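Local coordinates for protein purine nucleoside phosphorylase (Thermus thermophilus, PDB 6TK9) that catalyses the reversible phosphorolysis of purine nucleosides, probably inosine and guanosine in particular, to the free base and a pentose 1-phosphate, at residues A[11-16]-A[100-105]; A[32-37]-A[67-72]; A[132-137]-A[198-203]. All coordinates share one frame; numbering follows the deposited sequence.

Interaction 1. Residues A[11-16]-A[100-105]; sequences AYVRSK and FFLGAR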
loop_
_atom_site.group_PDB
_atom_site.type_symbol
_atom_site.label_atom_id
_atom_site.label_comp_id
_atom_site.label_asym_id
_atom_site.label_seq_id
_atom_site.Cartn_x
_atom_site.Cartn_y
_atom_site.Cartn_z
ATOM N N ALA A 11 31.140 -9.940 37.298
ATOM C CA ALA A 11 32.075 -10.029 38.449
ATOM C C ALA A 11 32.107 -8.708 39.238
ATOM O O ALA A 11 32.090 -8.764 40.479
ATOM C CB ALA A 11 33.454 -10.420 37.970
ATOM N N TYR A 12 32.164 -7.555 38.573
ATOM C CA TYR A 12 32.229 -6.250 39.281
ATOM C C TYR A 12 30.948 -6.064 40.103
ATOM O O TYR A 12 31.067 -5.540 41.233
ATOM C CB TYR A 12 32.495 -5.079 38.334
ATOM C CG TYR A 12 32.557 -3.757 39.055
ATOM C CD1 TYR A 12 33.724 -3.322 39.664
ATOM C CD2 TYR A 12 31.432 -2.955 39.165
ATOM C CE1 TYR A 12 33.773 -2.114 40.349
ATOM C CE2 TYR A 12 31.463 -1.750 39.852
ATOM C CZ TYR A 12 32.635 -1.331 40.461
ATOM O OH TYR A 12 32.655 -0.140 41.138
ATOM N N VAL A 13 29.786 -6.500 39.592
ATOM C CA VAL A 13 28.476 -6.358 40.299
ATOM C C VAL A 13 28.462 -7.341 41.481
ATOM O O VAL A 13 28.084 -6.931 42.598
ATOM C CB VAL A 13 27.266 -6.534 39.357
ATOM C CG1 VAL A 13 25.954 -6.541 40.122
ATOM C CG2 VAL A 13 27.208 -5.454 38.288
ATOM N N ARG A 14 28.911 -8.577 41.262
ATOM C CA ARG A 14 29.074 -9.608 42.322
ATOM C C ARG A 14 30.120 -9.153 43.358
ATOM O O ARG A 14 30.093 -9.679 44.473
ATOM C CB ARG A 14 29.407 -10.966 41.694
ATOM C CG ARG A 14 28.213 -11.656 41.036
ATOM C CD ARG A 14 28.609 -12.949 40.324
ATOM N NE ARG A 14 27.516 -13.680 39.671
ATOM C CZ ARG A 14 27.659 -14.662 38.756
ATOM N NH1 ARG A 14 28.857 -15.051 38.344
ATOM N NH2 ARG A 14 26.590 -15.249 38.242
ATOM N N SER A 15 30.987 -8.191 43.045
ATOM C CA SER A 15 31.943 -7.600 44.020
ATOM C C SER A 15 31.168 -6.701 44.981
ATOM O O SER A 15 31.730 -6.379 46.024
ATOM C CB SER A 15 33.087 -6.824 43.362
ATOM O OG SER A 15 32.809 -5.419 43.295
ATOM N N LYS A 16 29.957 -6.275 44.618
ATOM C CA LYS A 16 29.120 -5.365 45.447
ATOM C C LYS A 16 28.003 -6.147 46.147
ATOM O O LYS A 16 27.500 -5.637 47.164
ATOM C CB LYS A 16 28.488 -4.253 44.606
ATOM C CG LYS A 16 29.471 -3.377 43.849
ATOM C CD LYS A 16 30.466 -2.650 44.732
ATOM C CE LYS A 16 31.564 -1.976 43.940
ATOM N NZ LYS A 16 32.186 -0.897 44.731
ATOM N N PHE A 100 21.241 -10.471 31.856
ATOM C CA PHE A 100 20.829 -11.876 31.615
ATOM C C PHE A 100 21.745 -12.799 32.424
ATOM O O PHE A 100 21.259 -13.777 32.994
ATOM C CB PHE A 100 20.849 -12.207 30.122
ATOM C CG PHE A 100 20.460 -13.625 29.806
ATOM C CD1 PHE A 100 19.127 -14.002 29.762
ATOM C CD2 PHE A 100 21.429 -14.577 29.544
ATOM C CE1 PHE A 100 18.767 -15.306 29.456
ATOM C CE2 PHE A 100 21.073 -15.884 29.258
ATOM C CZ PHE A 100 19.745 -16.249 29.226
ATOM N N PHE A 101 23.031 -12.472 32.467
ATOM C CA PHE A 101 24.095 -13.356 32.997
ATOM C C PHE A 101 24.201 -13.184 34.507
ATOM O O PHE A 101 24.856 -14.040 35.114
ATOM C CB PHE A 101 25.423 -13.090 32.291
ATOM C CG PHE A 101 25.549 -13.843 30.997
ATOM C CD1 PHE A 101 25.692 -15.225 31.004
ATOM C CD2 PHE A 101 25.500 -13.177 29.780
ATOM C CE1 PHE A 101 25.792 -15.931 29.814
ATOM C CE2 PHE A 101 25.603 -13.882 28.591
ATOM C CZ PHE A 101 25.745 -15.256 28.609
ATOM N N LEU A 102 23.593 -12.124 35.053
ATOM C CA LEU A 102 23.324 -11.938 36.506
ATOM C C LEU A 102 22.174 -12.858 36.944
ATOM O O LEU A 102 22.124 -13.196 38.155
ATOM C CB LEU A 102 22.962 -10.480 36.792
ATOM C CG LEU A 102 24.125 -9.497 36.823
ATOM C CD1 LEU A 102 23.621 -8.063 36.846
ATOM C CD2 LEU A 102 25.034 -9.760 38.014
ATOM N N GLY A 103 21.273 -13.221 36.018
ATOM C CA GLY A 103 20.214 -14.231 36.235
ATOM C C GLY A 103 18.805 -13.730 35.904
ATOM O O GLY A 103 17.894 -14.532 36.018
ATOM N N ALA A 104 18.617 -12.463 35.511
ATOM C CA ALA A 104 17.355 -11.959 34.918
ATOM C C ALA A 104 17.072 -12.689 33.592
ATOM O O ALA A 104 17.658 -12.285 32.580
ATOM C CB ALA A 104 17.437 -10.464 34.715
ATOM N N ARG A 105 16.210 -13.715 33.591
ATOM C CA ARG A 105 15.849 -14.507 32.378
ATOM C C ARG A 105 14.517 -14.009 31.785
ATOM O O ARG A 105 14.140 -14.476 30.683
ATOM C CB ARG A 105 15.765 -15.994 32.722
ATOM C CG ARG A 105 16.941 -16.517 33.537
ATOM C CD ARG A 105 18.213 -16.703 32.733
ATOM N NE ARG A 105 18.025 -17.739 31.725
ATOM C CZ ARG A 105 18.156 -19.047 31.922
ATOM N NH1 ARG A 105 18.493 -19.516 33.111
ATOM N NH2 ARG A 105 17.952 -19.889 30.925
#
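Val-13 and Leu-102 form the close-packed part of this contact, one methyl against another: Val-13 CG1 lies 4.0 Å from Leu-102 CD2, and the same leucine methyl is 4.1 Å from Val-13 CB. The two side chains cross at about a right angle. Val-13 CG1 stands anti to its own backbone N (chi1 174°), which carries this branch to the leucine, whereas CG2 lies beside the backbone N. Both residues are buried, and Val-13 also packs on Ile-44 of strand 39-45. The CA atoms of Val-13 and Leu-102 are 8.5 Å apart, and at this spacing the two residues meet only through their side chains. In the fold, the contact joins the C-terminal ends of two helices, 4-14 and 94-102; the second ends in a Schellman motif, where Gly-103 leaves helical geometry with a phi of 127°. The solvent side is looser. Arg-14, an exposed residue, extends its chain from CG to NE and brings NH2 to 3.8 Å from Phe-101 O, a long approach oblique to the guanidinium plane. The ring of Phe-101 leads away from Arg-14 and packs instead on Val-10 and Ile-6, about one and two turns before Arg-14 on helix 4-14.

Interaction 2. Residues A[32-37]-A[67-72]; sequences GPLADE and GRLEGK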
loop_
_atom_site.group_PDB
_atom_site.type_symbol
_atom_site.label_atom_id
_atom_site.label_comp_id
_atom_site.label_asym_id
_atom_site.label_seq_id
_atom_site.Cartn_x
_atom_site.Cartn_y
_atom_site.Cartn_z
ATOM N N GLY A 32 12.148 6.608 34.866
ATOM C CA GLY A 32 13.128 6.351 35.945
ATOM C C GLY A 32 12.519 6.221 37.344
ATOM O O GLY A 32 12.850 5.278 38.059
ATOM N N PRO A 33 11.656 7.165 37.802
ATOM C CA PRO A 33 11.107 7.144 39.170
ATOM C C PRO A 33 10.646 5.808 39.784
ATOM O O PRO A 33 10.926 5.557 40.932
ATOM C CB PRO A 33 9.919 8.103 39.039
ATOM C CG PRO A 33 10.449 9.157 38.095
ATOM C CD PRO A 33 11.221 8.363 37.056
ATOM N N LEU A 34 10.009 4.924 39.036
ATOM C CA LEU A 34 9.728 3.569 39.587
ATOM C C LEU A 34 10.994 3.018 40.297
ATOM O O LEU A 34 10.851 2.258 41.256
ATOM C CB LEU A 34 9.226 2.660 38.455
ATOM C CG LEU A 34 8.874 1.212 38.816
ATOM C CD1 LEU A 34 7.937 1.121 40.019
ATOM C CD2 LEU A 34 8.244 0.508 37.627
ATOM N N ALA A 35 12.212 3.390 39.890
ATOM C CA ALA A 35 13.453 2.819 40.467
ATOM C C ALA A 35 13.613 3.258 41.929
ATOM O O ALA A 35 14.244 2.536 42.708
ATOM C CB ALA A 35 14.645 3.241 39.652
ATOM N N ASP A 36 13.079 4.421 42.276
ATOM C CA ASP A 36 13.136 4.965 43.654
ATOM C C ASP A 36 12.252 4.126 44.591
ATOM O O ASP A 36 12.484 4.141 45.797
ATOM C CB ASP A 36 12.743 6.444 43.644
ATOM C CG ASP A 36 13.802 7.335 43.012
ATOM O OD1 ASP A 36 14.917 6.837 42.732
ATOM O OD2 ASP A 36 13.517 8.524 42.840
ATOM N N GLU A 37 11.273 3.396 44.067
ATOM C CA GLU A 37 10.349 2.615 44.917
ATOM C C GLU A 37 10.996 1.259 45.230
ATOM O O GLU A 37 10.425 0.498 46.032
ATOM C CB GLU A 37 8.978 2.548 44.246
ATOM C CG GLU A 37 8.461 3.920 43.824
ATOM C CD GLU A 37 7.035 3.997 43.305
ATOM O OE1 GLU A 37 6.362 2.944 43.300
ATOM O OE2 GLU A 37 6.600 5.117 42.905
ATOM N N GLY A 67 17.475 -5.115 43.755
ATOM C CA GLY A 67 16.603 -5.035 44.937
ATOM C C GLY A 67 15.279 -5.760 44.797
ATOM O O GLY A 67 15.155 -6.725 44.012
ATOM N N ARG A 68 14.321 -5.326 45.607
ATOM C CA ARG A 68 12.997 -5.971 45.761
ATOM C C ARG A 68 11.958 -4.920 45.361
ATOM O O ARG A 68 12.071 -3.773 45.812
ATOM C CB ARG A 68 12.864 -6.495 47.195
ATOM C CG ARG A 68 11.811 -7.573 47.398
ATOM C CD ARG A 68 12.038 -8.327 48.698
ATOM N NE ARG A 68 13.126 -9.282 48.524
ATOM C CZ ARG A 68 13.012 -10.485 47.942
ATOM N NH1 ARG A 68 14.075 -11.264 47.811
ATOM N NH2 ARG A 68 11.846 -10.907 47.472
ATOM N N LEU A 69 11.061 -5.283 44.452
ATOM C CA LEU A 69 9.936 -4.435 43.994
ATOM C C LEU A 69 8.744 -5.389 43.886
ATOM O O LEU A 69 8.977 -6.507 43.421
ATOM C CB LEU A 69 10.318 -3.787 42.663
ATOM C CG LEU A 69 9.319 -2.803 42.071
ATOM C CD1 LEU A 69 9.151 -1.583 42.961
ATOM C CD2 LEU A 69 9.760 -2.390 40.674
ATOM N N GLU A 70 7.583 -5.012 44.435
ATOM C CA GLU A 70 6.334 -5.825 44.476
ATOM C C GLU A 70 6.684 -7.245 44.956
ATOM O O GLU A 70 6.013 -8.213 44.540
ATOM C CB GLU A 70 5.623 -5.731 43.120
ATOM C CG GLU A 70 4.183 -6.203 43.131
ATOM C CD GLU A 70 3.141 -5.294 43.764
ATOM O OE1 GLU A 70 3.424 -4.096 43.921
ATOM O OE2 GLU A 70 2.025 -5.797 44.092
ATOM N N GLY A 71 7.675 -7.354 45.847
ATOM C CA GLY A 71 8.109 -8.623 46.466
ATOM C C GLY A 71 8.961 -9.495 45.555
ATOM O O GLY A 71 9.309 -10.590 45.973
ATOM N N LYS A 72 9.301 -9.042 44.352
ATOM C CA LYS A 72 10.162 -9.802 43.412
ATOM C C LYS A 72 11.595 -9.298 43.528
ATOM O O LYS A 72 11.824 -8.098 43.673
ATOM C CB LYS A 72 9.637 -9.650 41.984
ATOM C CG LYS A 72 8.270 -10.276 41.745
ATOM C CD LYS A 72 8.260 -11.797 41.770
ATOM C CE LYS A 72 7.040 -12.346 42.483
ATOM N NZ LYS A 72 7.176 -13.795 42.760
#
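Leu-34 is the first residue of segment 32-37 to meet Leu-69, and its CD1 comes to 4.0 Å from Leu-69 CD2. Leu-34 CG sits anti to the backbone N (chi1 -180°), an orientation that directs the isobutyl group at the other leucine. Leu-34 also packs on Leu-25 of strand 23-27 and Val-264 of helix 257-270, so this meeting belongs to a larger apolar layer. One residue on, Ala-35 turns away and packs on Val-76 and Leu-27, while Asp-36 forms a salt bridge with Lys-78. At Glu-37 the backbone returns to Leu-69, whose CD1 lies 3.9 Å from Glu-37 O. The Glu-37 carboxylate is engaged elsewhere, in a salt bridge with Arg-265. Leu-69 CD2 thus meets Leu-34 alone, while CD1 touches both Glu-37 and Leu-34 CD1; an alanine in place of Leu-69 would probably open a gap beside Leu-34 and the Glu-37 backbone. After Leu-69 the chain reverses: Leu-69 N to Lys-72 O (3.0 Å) and Lys-72 N to Leu-69 O (2.7 Å) are both hydrogen bonds, the signature of a two-residue beta hairpin with a type I' turn, packed here against the irregular segment 32-37, of helical phi/psi, beside helix 257-270.

Interaction 3. Residues A[132-137]-A[198-203]; sequences INFAGA and RLLREL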
loop_
_atom_site.group_PDB
_atom_site.type_symbol
_atom_site.label_atom_id
_atom_site.label_comp_id
_atom_site.label_asym_id
_atom_site.label_seq_id
_atom_site.Cartn_x
_atom_site.Cartn_y
_atom_site.Cartn_z
ATOM N N ILE A 132 9.531 -3.456 14.172
ATOM C CA ILE A 132 10.099 -3.181 12.826
ATOM C C ILE A 132 11.421 -2.468 13.070
ATOM O O ILE A 132 11.398 -1.496 13.864
ATOM C CB ILE A 132 9.137 -2.316 11.995
ATOM C CG1 ILE A 132 7.983 -3.139 11.412
ATOM C CG2 ILE A 132 9.911 -1.575 10.913
ATOM C CD1 ILE A 132 6.874 -2.290 10.779
ATOM N N ASN A 133 12.501 -2.910 12.418
ATOM C CA ASN A 133 13.822 -2.233 12.503
ATOM C C ASN A 133 13.991 -1.363 11.265
ATOM O O ASN A 133 14.246 -1.940 10.217
ATOM C CB ASN A 133 14.962 -3.240 12.673
ATOM C CG ASN A 133 16.331 -2.609 12.760
ATOM O OD1 ASN A 133 17.303 -3.304 12.985
ATOM N ND2 ASN A 133 16.418 -1.298 12.638
ATOM N N PHE A 134 13.849 -0.039 11.400
ATOM C CA PHE A 134 14.085 0.973 10.330
ATOM C C PHE A 134 15.321 1.817 10.658
ATOM O O PHE A 134 15.440 2.926 10.120
ATOM C CB PHE A 134 12.868 1.892 10.170
ATOM C CG PHE A 134 12.800 2.632 8.860
ATOM C CD1 PHE A 134 12.561 1.959 7.673
ATOM C CD2 PHE A 134 13.005 3.999 8.811
ATOM C CE1 PHE A 134 12.484 2.647 6.473
ATOM C CE2 PHE A 134 12.943 4.688 7.610
ATOM C CZ PHE A 134 12.670 4.013 6.447
ATOM N N ALA A 135 16.223 1.314 11.508
ATOM C CA ALA A 135 17.443 2.023 11.973
ATOM C C ALA A 135 18.687 1.588 11.179
ATOM O O ALA A 135 19.686 2.323 11.213
ATOM C CB ALA A 135 17.612 1.776 13.446
ATOM N N GLY A 136 18.647 0.434 10.508
ATOM C CA GLY A 136 19.744 -0.042 9.644
ATOM C C GLY A 136 20.933 -0.548 10.440
ATOM O O GLY A 136 22.055 -0.546 9.919
ATOM N N ALA A 137 20.694 -1.014 11.663
ATOM C CA ALA A 137 21.738 -1.533 12.582
ATOM C C ALA A 137 21.192 -2.736 13.359
ATOM O O ALA A 137 19.973 -2.806 13.618
ATOM C CB ALA A 137 22.211 -0.432 13.500
ATOM N N ARG A 198 4.202 8.915 7.999
ATOM C CA ARG A 198 3.217 8.288 7.086
ATOM C C ARG A 198 3.813 6.975 6.597
ATOM O O ARG A 198 3.112 5.956 6.663
ATOM C CB ARG A 198 2.845 9.188 5.905
ATOM C CG ARG A 198 1.558 8.749 5.221
ATOM C CD ARG A 198 1.150 9.626 4.050
ATOM N NE ARG A 198 0.223 8.931 3.156
ATOM C CZ ARG A 198 0.225 9.007 1.825
ATOM N NH1 ARG A 198 1.127 9.740 1.185
ATOM N NH2 ARG A 198 -0.673 8.327 1.131
ATOM N N LEU A 199 5.076 7.016 6.176
ATOM C CA LEU A 199 5.795 5.841 5.630
ATOM C C LEU A 199 5.749 4.711 6.677
ATOM O O LEU A 199 5.386 3.569 6.291
ATOM C CB LEU A 199 7.204 6.301 5.240
ATOM C CG LEU A 199 8.306 5.245 5.152
ATOM C CD1 LEU A 199 9.464 5.780 4.317
ATOM C CD2 LEU A 199 8.799 4.839 6.523
ATOM N N LEU A 200 5.984 5.003 7.963
ATOM C CA LEU A 200 6.103 3.946 9.019
ATOM C C LEU A 200 4.718 3.413 9.408
ATOM O O LEU A 200 4.614 2.215 9.700
ATOM C CB LEU A 200 6.824 4.484 10.258
ATOM C CG LEU A 200 8.295 4.829 10.061
ATOM C CD1 LEU A 200 8.803 5.663 11.222
ATOM C CD2 LEU A 200 9.107 3.569 9.877
ATOM N N ARG A 201 3.692 4.259 9.434
ATOM C CA ARG A 201 2.306 3.799 9.706
ATOM C C ARG A 201 1.905 2.783 8.621
ATOM O O ARG A 201 1.400 1.696 8.975
ATOM C CB ARG A 201 1.340 4.986 9.794
ATOM C CG ARG A 201 0.049 4.684 10.549
ATOM C CD ARG A 201 -0.937 5.847 10.613
ATOM N NE ARG A 201 -1.069 6.441 9.289
ATOM C CZ ARG A 201 -1.287 7.722 9.035
ATOM N NH1 ARG A 201 -1.445 8.591 10.021
ATOM N NH2 ARG A 201 -1.345 8.126 7.782
ATOM N N GLU A 202 2.184 3.098 7.354
ATOM C CA GLU A 202 1.628 2.381 6.175
ATOM C C GLU A 202 2.403 1.059 5.998
ATOM O O GLU A 202 1.769 0.088 5.521
ATOM C CB GLU A 202 1.507 3.380 5.007
ATOM C CG GLU A 202 2.230 3.002 3.715
ATOM C CD GLU A 202 2.126 4.012 2.565
ATOM O OE1 GLU A 202 2.857 5.046 2.583
ATOM O OE2 GLU A 202 1.327 3.759 1.629
ATOM N N LEU A 203 3.657 0.966 6.475
ATOM C CA LEU A 203 4.390 -0.326 6.631
ATOM C C LEU A 203 3.856 -1.175 7.802
ATOM O O LEU A 203 4.367 -2.308 7.958
ATOM C CB LEU A 203 5.881 -0.074 6.879
ATOM C CG LEU A 203 6.642 0.625 5.759
ATOM C CD1 LEU A 203 8.136 0.595 6.052
ATOM C CD2 LEU A 203 6.321 0.010 4.398
#
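Ile-132 faces Leu-203 and Phe-134 faces Leu-200, with CA separations of 8.9 Å and 8.6 Å, so the end of strand 124-133 and the end of helix 194-202 are matched in opposite chain directions. At these spacings backbone does not meet backbone, and side chains bridge the distance. The ring of Phe-134 carries most of the contact. Its CG stands anti to the backbone N (chi1 -161°), which swings the ring toward the helix, where Leu-200 CD2 rests over one face. That methyl is 4.3 Å from the centroid of the Phe-134 ring and 24° off the ring normal, a CH-pi contact displaced toward the rim, and its nearest ring atom is Phe-134 CG at 3.9 Å. Over the same face, Leu-199, pointing back at Phe-134, places CD2 4.0 Å from Phe-134 CZ. Two residues earlier, Ile-132 CD1 reaches to 3.8 Å from Leu-203 O, an apolar tip against a backbone oxygen. Other copies of the protein complete the cluster: Phe-134 packs on Phe-134 of a second and of a third subunit, Ile-132 on Leu-199 of the second, and Leu-199 on Ile-132 of the third. This cyclic pattern is consistent with a threefold-like subunit interface within the six-chain assembly, with the strand-helix contact forming part of its apolar centre.

In the fold
From the N terminus, helix 4-14 is brought against the end of helix 94-102 by interaction 1, closing a loop of 83 residues, with more strand than helix but mostly neither. Interaction 2 is nested inside it and closes a loop of 29 residues, 10 in strand and none in helix: segment 32-37, which follows strand 23-27, meets the hairpin that begins with strand 68-69. The two contacts do not touch, with nearest atoms about 9 Å apart. Interaction 3 follows in series, closing a loop of 60 residues between strand 124-133 and helix 194-202. Its centre is about 34 Å from that of interaction 1, on the opposite side of the chain's centre. Interactions 2 and 3 both reach the mixed sheet, yet only interaction 3 borders other subunits.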